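Local coordinates for heme-binding protein A / AI-2 binding protein A (Helicobacter pylori SS1, PDB 6OFQ), which binds a short peptide as a periplasmic binding protein and probably delivers such ligands to its partner ABC transporter for uptake, at residues 317-328 and 383-394. Numbering follows the deposited sequence.
Sequences AINVDDYIKVIY and RNPKGAVFIQAS
Phe390 lays one ring face against Tyr323, whose ring turns an edge to it. The pair is T-shaped, with centroids 5.3 Å apart and planes at 79°. Tyr323 CD1 makes the closest ring contact, 3.6 Å from Phe390 CD1. Tyr323 CB adds a CH-pi contact over the same face. With CG anti to the backbone N (chi1 -172°), the Phe390 side chain crosses to helix 320-328. It enters there as a knob into the hole formed by Asp322, Tyr323, Val326 and Ile327. The Asp322 carboxylate lies at the ring edge, OD2 being 3.3 Å from Phe390 CE2. Just before helix 320-328, Ile318 CD1 meets Ile391 CD1 at 3.9 Å. Ile327 CG1 packs on the backbone of Gly387, 3.9 Å from its CA, where the helices come close.

Waters bridge the two segments at the polar ends of the contact. One water accepts from Asn319 N and donates to Ser394 OG; that hydroxyl donates in turn to Phe390 O. A second water joins the hydroxyls of Tyr323 and Tyr328 and accepts from Arg383 NH2 at 2.9 Å. Asn319, at the N-cap of helix 320-328, accepts from Asp322 N through OD1; Asn384 OD1 makes a capping bond from Lys386 N in the turn that leads into the other helix.

The helices run nearly antiparallel, at 152°, their axes approaching to 10.0 Å at the closest point. They lie side by side on one mixed sheet of this type II periplasmic binding protein. Tyr323 and Ile391 both rest on Phe425 of strand 423-429, and Arg383 makes a cation-pi contact with it. Ile318 and Tyr323 also reach strand 497-510, while Ala388 and Val389 pack on Ile404 of strand 400-407.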
loop_
_atom_site.group_PDB
_atom_site.type_symbol
_atom_site.label_atom_id
_atom_site.label_comp_id
_atom_site.label_asym_id
_atom_site.label_seq_id
_atom_site.Cartn_x
_atom_site.Cartn_y
_atom_site.Cartn_z
ATOM N N ALA A 317 1.468 -7.113 -27.433
ATOM C CA ALA A 317 2.685 -6.506 -27.988
ATOM C C ALA A 317 3.816 -6.364 -26.981
ATOM O O ALA A 317 4.946 -6.081 -27.364
ATOM C CB ALA A 317 2.415 -5.153 -28.612
ATOM N N ILE A 318 3.573 -6.702 -25.724
ATOM C CA ILE A 318 4.606 -6.596 -24.685
ATOM C C ILE A 318 4.996 -7.972 -24.211
ATOM O O ILE A 318 4.180 -8.762 -23.729
ATOM C CB ILE A 318 4.101 -5.766 -23.492
ATOM C CG1 ILE A 318 3.893 -4.326 -23.936
ATOM C CG2 ILE A 318 5.053 -5.789 -22.294
ATOM C CD1 ILE A 318 2.953 -3.505 -23.104
ATOM N N ASN A 319 6.252 -8.343 -24.491
ATOM C CA ASN A 319 6.723 -9.649 -24.078
ATOM C C ASN A 319 7.111 -9.744 -22.622
ATOM O O ASN A 319 8.157 -9.259 -22.196
ATOM C CB ASN A 319 7.884 -10.074 -24.986
ATOM C CG ASN A 319 8.436 -11.429 -24.627
ATOM O OD1 ASN A 319 8.162 -12.038 -23.604
ATOM N ND2 ASN A 319 9.212 -11.976 -25.585
ATOM N N VAL A 320 6.170 -10.155 -21.789
ATOM C CA VAL A 320 6.369 -10.081 -20.339
ATOM C C VAL A 320 7.477 -11.009 -19.863
ATOM O O VAL A 320 8.200 -10.664 -18.923
ATOM C CB VAL A 320 5.035 -10.280 -19.547
ATOM C CG1 VAL A 320 5.319 -10.439 -18.061
ATOM C CG2 VAL A 320 4.100 -9.120 -19.825
ATOM N N ASP A 321 7.647 -12.182 -20.479
ATOM C CA ASP A 321 8.780 -13.035 -20.091
ATOM C C ASP A 321 10.127 -12.273 -20.260
ATOM O O ASP A 321 11.023 -12.282 -19.413
ATOM C CB ASP A 321 8.839 -14.349 -20.855
ATOM C CG ASP A 321 7.712 -15.293 -20.518
ATOM O OD1 ASP A 321 7.186 -15.315 -19.390
ATOM O OD2 ASP A 321 7.404 -16.145 -21.372
ATOM N N ASP A 322 10.269 -11.553 -21.362
ATOM C CA ASP A 322 11.465 -10.742 -21.612
ATOM C C ASP A 322 11.576 -9.561 -20.666
ATOM O O ASP A 322 12.629 -9.203 -20.139
ATOM C CB ASP A 322 11.439 -10.279 -23.063
ATOM C CG ASP A 322 12.763 -9.739 -23.518
ATOM O OD1 ASP A 322 13.736 -10.507 -23.358
ATOM O OD2 ASP A 322 12.789 -8.666 -24.138
ATOM N N TYR A 323 10.428 -8.929 -20.387
ATOM C CA TYR A 323 10.397 -7.857 -19.420
ATOM C C TYR A 323 10.900 -8.303 -18.046
ATOM O O TYR A 323 11.674 -7.560 -17.403
ATOM C CB TYR A 323 8.973 -7.289 -19.358
ATOM C CG TYR A 323 8.762 -6.095 -18.451
ATOM C CD1 TYR A 323 8.928 -4.832 -18.899
ATOM C CD2 TYR A 323 8.320 -6.222 -17.159
ATOM C CE1 TYR A 323 8.792 -3.734 -18.080
ATOM C CE2 TYR A 323 8.085 -5.130 -16.365
ATOM C CZ TYR A 323 8.321 -3.872 -16.805
ATOM O OH TYR A 323 8.142 -2.790 -15.967
ATOM N N ILE A 324 10.446 -9.436 -17.569
ATOM C CA ILE A 324 10.907 -9.967 -16.323
ATOM C C ILE A 324 12.423 -10.218 -16.300
ATOM O O ILE A 324 13.061 -9.927 -15.304
ATOM C CB ILE A 324 10.036 -11.131 -15.866
ATOM C CG1 ILE A 324 8.665 -10.508 -15.491
ATOM C CG2 ILE A 324 10.687 -12.002 -14.788
ATOM C CD1 ILE A 324 7.649 -11.601 -15.262
ATOM N N LYS A 325 12.943 -10.768 -17.389
ATOM C CA LYS A 325 14.404 -10.880 -17.503
ATOM C C LYS A 325 15.162 -9.566 -17.458
ATOM O O LYS A 325 16.099 -9.430 -16.668
ATOM C CB LYS A 325 14.702 -11.650 -18.797
ATOM C CG LYS A 325 14.310 -13.102 -18.701
ATOM C CD LYS A 325 14.607 -14.001 -19.896
ATOM C CE LYS A 325 14.013 -15.374 -19.588
ATOM N NZ LYS A 325 14.438 -16.471 -20.501
ATOM N N VAL A 326 14.741 -8.574 -18.249
ATOM C CA VAL A 326 15.382 -7.270 -18.308
ATOM C C VAL A 326 15.241 -6.382 -17.105
ATOM O O VAL A 326 16.195 -5.726 -16.671
ATOM C CB VAL A 326 14.876 -6.445 -19.517
ATOM C CG1 VAL A 326 15.474 -5.042 -19.560
ATOM C CG2 VAL A 326 15.293 -7.216 -20.743
ATOM N N ILE A 327 14.005 -6.227 -16.654
ATOM C CA ILE A 327 13.707 -5.287 -15.627
ATOM C C ILE A 327 13.972 -5.953 -14.303
ATOM O O ILE A 327 14.387 -5.284 -13.371
ATOM C CB ILE A 327 12.258 -4.741 -15.629
ATOM C CG1 ILE A 327 11.998 -3.785 -16.783
ATOM C CG2 ILE A 327 11.875 -4.047 -14.318
ATOM C CD1 ILE A 327 12.810 -3.926 -18.051
ATOM N N TYR A 328 13.557 -7.197 -14.137
ATOM C CA TYR A 328 13.637 -7.811 -12.839
ATOM C C TYR A 328 14.742 -8.799 -12.633
ATOM O O TYR A 328 14.907 -9.367 -11.555
ATOM C CB TYR A 328 12.281 -8.484 -12.481
ATOM C CG TYR A 328 11.130 -7.505 -12.176
ATOM C CD1 TYR A 328 11.040 -6.820 -10.976
ATOM C CD2 TYR A 328 10.219 -7.186 -13.161
ATOM C CE1 TYR A 328 10.070 -5.859 -10.758
ATOM C CE2 TYR A 328 9.207 -6.256 -12.945
ATOM C CZ TYR A 328 9.148 -5.593 -11.752
ATOM O OH TYR A 328 8.099 -4.699 -11.594
ATOM N N ARG A 383 12.081 4.506 -10.319
ATOM C CA ARG A 383 11.943 3.215 -11.008
ATOM C C ARG A 383 13.177 3.034 -11.878
ATOM O O ARG A 383 13.749 4.013 -12.327
ATOM C CB ARG A 383 10.759 3.236 -11.988
ATOM C CG ARG A 383 9.427 2.871 -11.359
ATOM C CD ARG A 383 8.379 2.725 -12.464
ATOM N NE ARG A 383 8.657 1.458 -13.126
ATOM C CZ ARG A 383 8.212 0.296 -12.650
ATOM N NH1 ARG A 383 7.408 0.256 -11.584
ATOM N NH2 ARG A 383 8.585 -0.814 -13.262
ATOM N N ASN A 384 13.466 1.815 -12.300
ATOM C CA ASN A 384 14.511 1.634 -13.304
ATOM C C ASN A 384 14.079 2.283 -14.616
ATOM O O ASN A 384 13.025 1.886 -15.089
ATOM C CB ASN A 384 14.642 0.135 -13.471
ATOM C CG ASN A 384 15.828 -0.288 -14.301
ATOM O OD1 ASN A 384 16.324 0.439 -15.142
ATOM N ND2 ASN A 384 16.300 -1.497 -14.021
ATOM N N PRO A 385 14.854 3.180 -15.246
ATOM C CA PRO A 385 14.477 3.850 -16.478
ATOM C C PRO A 385 14.247 2.868 -17.643
ATOM O O PRO A 385 13.513 3.212 -18.559
ATOM C CB PRO A 385 15.555 4.896 -16.757
ATOM C CG PRO A 385 16.626 4.617 -15.775
ATOM C CD PRO A 385 16.077 3.767 -14.674
ATOM N N LYS A 386 14.837 1.689 -17.549
ATOM C CA LYS A 386 14.688 0.620 -18.525
ATOM C C LYS A 386 13.245 0.235 -18.775
ATOM O O LYS A 386 12.885 -0.196 -19.872
ATOM C CB LYS A 386 15.522 -0.631 -18.182
ATOM C CG LYS A 386 17.005 -0.475 -18.483
ATOM C CD LYS A 386 17.809 -1.775 -18.423
ATOM C CE LYS A 386 17.766 -2.399 -17.033
ATOM N NZ LYS A 386 19.106 -2.584 -16.410
ATOM N N GLY A 387 12.393 0.368 -17.762
ATOM C CA GLY A 387 11.047 -0.130 -17.880
ATOM C C GLY A 387 10.239 0.662 -18.885
ATOM O O GLY A 387 9.648 0.044 -19.761
ATOM N N ALA A 388 10.213 1.974 -18.773
ATOM C CA ALA A 388 9.511 2.824 -19.714
ATOM C C ALA A 388 10.118 2.668 -21.100
ATOM O O ALA A 388 9.382 2.674 -22.058
ATOM C CB ALA A 388 9.436 4.257 -19.266
ATOM N N VAL A 389 11.438 2.577 -21.175
ATOM C CA VAL A 389 12.092 2.391 -22.480
ATOM C C VAL A 389 11.681 1.083 -23.151
ATOM O O VAL A 389 11.404 1.042 -24.339
ATOM C CB VAL A 389 13.608 2.496 -22.275
ATOM C CG1 VAL A 389 14.392 1.986 -23.487
ATOM C CG2 VAL A 389 14.005 3.909 -21.936
ATOM N N PHE A 390 11.530 0.033 -22.360
ATOM C CA PHE A 390 11.043 -1.271 -22.826
ATOM C C PHE A 390 9.644 -1.145 -23.390
ATOM O O PHE A 390 9.374 -1.689 -24.463
ATOM C CB PHE A 390 11.142 -2.298 -21.681
ATOM C CG PHE A 390 10.846 -3.730 -22.068
ATOM C CD1 PHE A 390 9.553 -4.139 -22.371
ATOM C CD2 PHE A 390 11.871 -4.658 -22.217
ATOM C CE1 PHE A 390 9.284 -5.440 -22.762
ATOM C CE2 PHE A 390 11.608 -5.983 -22.564
ATOM C CZ PHE A 390 10.311 -6.367 -22.850
ATOM N N ILE A 391 8.738 -0.493 -22.663
ATOM C CA ILE A 391 7.359 -0.394 -23.118
ATOM C C ILE A 391 7.353 0.436 -24.417
ATOM O O ILE A 391 6.629 0.143 -25.386
ATOM C CB ILE A 391 6.400 0.185 -22.058
ATOM C CG1 ILE A 391 6.367 -0.685 -20.791
ATOM C CG2 ILE A 391 5.013 0.398 -22.604
ATOM C CD1 ILE A 391 5.951 -2.119 -20.952
ATOM N N GLN A 392 8.093 1.536 -24.445
ATOM C CA GLN A 392 8.183 2.385 -25.629
ATOM C C GLN A 392 8.668 1.549 -26.807
ATOM O O GLN A 392 8.122 1.669 -27.905
ATOM C CB GLN A 392 9.179 3.521 -25.340
ATOM C CG GLN A 392 9.398 4.488 -26.494
ATOM C CD GLN A 392 10.483 5.469 -26.094
ATOM O OE1 GLN A 392 11.662 5.133 -25.886
ATOM N NE2 GLN A 392 10.049 6.705 -25.996
ATOM N N ALA A 393 9.646 0.685 -26.592
ATOM C CA ALA A 393 10.229 -0.069 -27.719
ATOM C C ALA A 393 9.258 -1.144 -28.178
ATOM O O ALA A 393 9.085 -1.363 -29.376
ATOM C CB ALA A 393 11.487 -0.804 -27.323
ATOM N N SER A 394 8.585 -1.768 -27.215
ATOM C CA SER A 394 7.642 -2.834 -27.581
ATOM C C SER A 394 6.480 -2.236 -28.371
ATOM O O SER A 394 6.073 -2.811 -29.400
ATOM C CB SER A 394 7.032 -3.401 -26.298
ATOM O OG SER A 394 7.971 -4.060 -25.476
HETATM O O HOH W 1 8.176 -6.778 -25.930
HETATM O O HOH W 2 7.070 -3.297 -13.699
HETATM O O HOH W 3 18.407 -5.583 -17.879
#